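PDB 3WQC: D-threo-3-hydroxyaspartate dehydratase from Delftia, which catalyses the pyridoxal-phosphate-dependent deamination of D-threo-3-hydroxyaspartate to oxaloacetate and ammonia, and also acts on L-threo- and L-erythro-3-hydroxyaspartate and D-serine. Local coordinates for residues B[126-131]-B[137-142]. Residues are numbered along the deposited sequence; the frame is centred on the assembly and turned at random.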
ATOM      1  N   GLN B 126      16.669 -29.856   0.657  1.00  9.72           N
ATOM      2  CA  GLN B 126      17.198 -30.686  -0.413  1.00 10.08           C
ATOM      3  C   GLN B 126      17.435 -29.799  -1.650  1.00  9.82           C
ATOM      4  O   GLN B 126      18.461 -30.019  -2.339  1.00 11.87           O
ATOM      5  CB  GLN B 126      16.192 -31.767  -0.822  1.00  9.63           C
ATOM      6  CG  GLN B 126      16.072 -32.888   0.220  1.00  9.66           C
ATOM      7  CD  GLN B 126      15.109 -33.966  -0.189  1.00  9.50           C
ATOM      8  OE1 GLN B 126      14.322 -33.803  -1.146  1.00 14.06           O
ATOM      9  NE2 GLN B 126      15.114 -35.100   0.519  1.00 10.54           N
ATOM     10  N   ALA B 127      16.544 -28.845  -1.940  1.00 10.20           N
ATOM     11  CA  ALA B 127      16.741 -28.012  -3.153  1.00  9.63           C
ATOM     12  C   ALA B 127      18.005 -27.177  -3.029  1.00 10.18           C
ATOM     13  O   ALA B 127      18.800 -27.014  -3.980  1.00 12.08           O
ATOM     14  CB  ALA B 127      15.519 -27.102  -3.351  1.00 11.63           C
ATOM     15  N   ILE B 128      18.194 -26.555  -1.849  1.00  9.62           N
ATOM     16  CA  ILE B 128      19.400 -25.735  -1.623  1.00 10.47           C
ATOM     17  C   ILE B 128      20.658 -26.615  -1.724  1.00 11.13           C
ATOM     18  O   ILE B 128      21.623 -26.209  -2.405  1.00 12.93           O
ATOM     19  CB  ILE B 128      19.358 -25.003  -0.296  1.00 10.23           C
ATOM     20  CG1 ILE B 128      18.171 -24.001  -0.238  1.00 11.01           C
ATOM     21  CG2 ILE B 128      20.691 -24.234  -0.072  1.00 13.14           C
ATOM     22  CD1 ILE B 128      18.032 -23.221   1.073  1.00 12.07           C
ATOM     23  N   ALA B 129      20.668 -27.769  -1.042  1.00 10.41           N
ATOM     24  CA  ALA B 129      21.905 -28.567  -1.018  1.00 11.15           C
ATOM     25  C   ALA B 129      22.176 -29.070  -2.439  1.00 12.47           C
ATOM     26  O   ALA B 129      23.353 -29.112  -2.829  1.00 13.37           O
ATOM     27  CB  ALA B 129      21.663 -29.723  -0.045  1.00 14.69           C
ATOM     28  N   ALA B 130      21.171 -29.485  -3.209  1.00 11.42           N
ATOM     29  CA  ALA B 130      21.468 -29.995  -4.571  1.00 13.02           C
ATOM     30  C   ALA B 130      22.011 -28.866  -5.445  1.00 13.44           C
ATOM     31  O   ALA B 130      22.988 -29.066  -6.202  1.00 15.35           O
ATOM     32  CB  ALA B 130      20.223 -30.569  -5.166  1.00 14.09           C
ATOM     33  N   PHE B 131      21.442 -27.638  -5.317  1.00 11.73           N
ATOM     34  CA  PHE B 131      21.971 -26.582  -6.139  1.00 11.29           C
ATOM     35  C   PHE B 131      23.363 -26.156  -5.730  1.00 13.10           C
ATOM     36  O   PHE B 131      24.244 -25.865  -6.566  1.00 13.97           O
ATOM     37  CB  PHE B 131      20.949 -25.390  -6.035  1.00 12.39           C
ATOM     38  CG  PHE B 131      21.316 -24.235  -6.955  1.00 12.27           C
ATOM     39  CD1 PHE B 131      21.121 -24.372  -8.342  1.00 17.33           C
ATOM     40  CD2 PHE B 131      21.784 -23.013  -6.432  1.00 13.87           C
ATOM     41  CE1 PHE B 131      21.397 -23.295  -9.219  1.00 18.51           C
ATOM     42  CE2 PHE B 131      22.061 -21.944  -7.347  1.00 13.79           C
ATOM     43  CZ  PHE B 131      21.825 -22.082  -8.691  1.00 15.32           C
ATOM     44  N   GLU B 137      28.805 -24.265  -4.158  1.00 15.64           N
ATOM     45  CA  GLU B 137      28.535 -23.220  -3.174  1.00 15.71           C
ATOM     46  C   GLU B 137      28.009 -23.845  -1.883  1.00 14.27           C
ATOM     47  O   GLU B 137      26.987 -24.545  -1.911  1.00 15.65           O
ATOM     48  CB  GLU B 137      27.462 -22.183  -3.662  1.00 15.85           C
ATOM     49  CG  GLU B 137      27.243 -21.007  -2.721  1.00 17.10           C
ATOM     50  CD  GLU B 137      28.444 -20.080  -2.615  1.00 19.37           C
ATOM     51  OE1 GLU B 137      28.493 -19.264  -1.662  1.00 20.10           O
ATOM     52  OE2 GLU B 137      29.319 -20.122  -3.514  1.00 22.92           O
ATOM     53  N   ALA B 138      28.704 -23.591  -0.762  1.00 15.52           N
ATOM     54  CA  ALA B 138      28.257 -24.040   0.551  1.00 14.74           C
ATOM     55  C   ALA B 138      27.381 -22.897   1.095  1.00 14.16           C
ATOM     56  O   ALA B 138      27.822 -22.026   1.859  1.00 16.42           O
ATOM     57  CB  ALA B 138      29.401 -24.358   1.469  1.00 16.56           C
ATOM     58  N   PHE B 139      26.130 -22.887   0.683  1.00 12.11           N
ATOM     59  CA  PHE B 139      25.208 -21.865   1.230  1.00 10.88           C
ATOM     60  C   PHE B 139      25.117 -21.934   2.730  1.00 10.83           C
ATOM     61  O   PHE B 139      25.124 -23.097   3.289  1.00 13.35           O
ATOM     62  CB  PHE B 139      23.767 -22.109   0.709  1.00 10.83           C
ATOM     63  CG  PHE B 139      23.621 -21.768  -0.776  1.00  9.70           C
ATOM     64  CD1 PHE B 139      23.404 -20.406  -1.138  1.00 12.90           C
ATOM     65  CD2 PHE B 139      23.648 -22.749  -1.797  1.00 12.26           C
ATOM     66  CE1 PHE B 139      23.204 -20.068  -2.512  1.00 12.45           C
ATOM     67  CE2 PHE B 139      23.500 -22.417  -3.119  1.00 13.69           C
ATOM     68  CZ  PHE B 139      23.267 -21.081  -3.495  1.00 13.64           C
ATOM     69  N   GLU B 140      24.920 -20.777   3.405  1.00 11.17           N
ATOM     70  CA  GLU B 140      24.646 -20.798   4.837  1.00 11.15           C
ATOM     71  C   GLU B 140      23.130 -20.763   4.981  1.00 10.57           C
ATOM     72  O   GLU B 140      22.449 -19.840   4.415  1.00 12.11           O
ATOM     73  CB  GLU B 140      25.273 -19.590   5.524  1.00 13.19           C
ATOM     74  CG  GLU B 140      24.968 -19.666   7.027  1.00 13.20           C
ATOM     75  CD  GLU B 140      25.742 -18.660   7.843  1.00 14.92           C
ATOM     76  OE1 GLU B 140      25.328 -18.477   9.048  1.00 15.29           O
ATOM     77  OE2 GLU B 140      26.803 -18.101   7.391  1.00 18.95           O
ATOM     78  N   VAL B 141      22.564 -21.681   5.752  1.00 10.01           N
ATOM     79  CA  VAL B 141      21.132 -21.834   5.869  1.00  9.25           C
ATOM     80  C   VAL B 141      20.820 -21.980   7.349  1.00 10.18           C
ATOM     81  O   VAL B 141      21.499 -22.724   8.081  1.00 11.00           O
ATOM     82  CB  VAL B 141      20.608 -23.064   5.099  1.00  9.12           C
ATOM     83  CG1 VAL B 141      19.080 -23.149   5.156  1.00 12.12           C
ATOM     84  CG2 VAL B 141      21.094 -23.048   3.646  1.00 11.99           C
ATOM     85  N   TRP B 142      19.800 -21.217   7.794  1.00  9.77           N
ATOM     86  CA  TRP B 142      19.282 -21.353   9.160  1.00  9.93           C
ATOM     87  C   TRP B 142      17.950 -22.015   9.094  1.00  9.11           C
ATOM     88  O   TRP B 142      17.217 -21.904   8.088  1.00 10.74           O
ATOM     89  CB  TRP B 142      19.129 -20.000   9.841  1.00 10.55           C
ATOM     90  CG  TRP B 142      20.437 -19.248   9.978  1.00 10.11           C
ATOM     91  CD1 TRP B 142      21.722 -19.523   9.490  1.00 11.99           C
ATOM     92  CD2 TRP B 142      20.540 -17.953  10.644  1.00 10.90           C
ATOM     93  NE1 TRP B 142      22.585 -18.493   9.797  1.00 12.07           N
ATOM     94  CE2 TRP B 142      21.910 -17.505  10.498  1.00 11.53           C
ATOM     95  CE3 TRP B 142      19.604 -17.115  11.287  1.00 11.64           C
ATOM     96  CZ2 TRP B 142      22.345 -16.248  11.007  1.00 13.92           C
ATOM     97  CZ3 TRP B 142      20.023 -15.858  11.788  1.00 13.99           C
ATOM     98  CH2 TRP B 142      21.384 -15.443  11.645  1.00 12.38           C
TER
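I128 of helix 122-135 packs against F139, just before strand 140-146, and V141 within it. Its CG2 methyl does most of the touching. CG2 lies 3.7 Å from F139 CD2 and also rests on F139 CB, so it meets the root of the ring from an oblique direction. The same methyl comes to 3.9 Å from V141 CG2. CD1 of I128 adds a second touch on V141 CG2 at 4.0 Å. These two branched side chains meet tip to tip. This is the tight, buried half of the contact. V119 of strand 114-119 touches both I128 and V141, and M174 lies against F139.

One helical turn on, the contact thins toward solvent. F131 is partly exposed and meets only the far end of the F139 ring. F131 CD2 is 3.8 Å from F139 CE2, with F139 CZ in the plane of the F131 ring at its edge. The F131 ring reaches this place because CG stands anti to the backbone N (chi1 -175°). L102 and L106 of helix 102-110 also pack on F131. One face of the F139 ring is covered by E137 CG, 3.9 Å above the ring centre. The carboxylate of E137 turns from the helix and forms a salt bridge with R109.

The segments belong to the beta-alpha-beta unit 114-119, 122-135, 140-146 of the alanine racemase-like TIM barrel. Here the helix covers the beginning of the next parallel strand, away from the cofactor site. E140 faces away from the helix, and its OE1 accepts a nearly straight 2.8 Å bond from W142 NE1. Across the contact the touching side chains are hydrocarbon, which implies that helix and strand are joined here by apolar burial and shape, with charge kept to the margin.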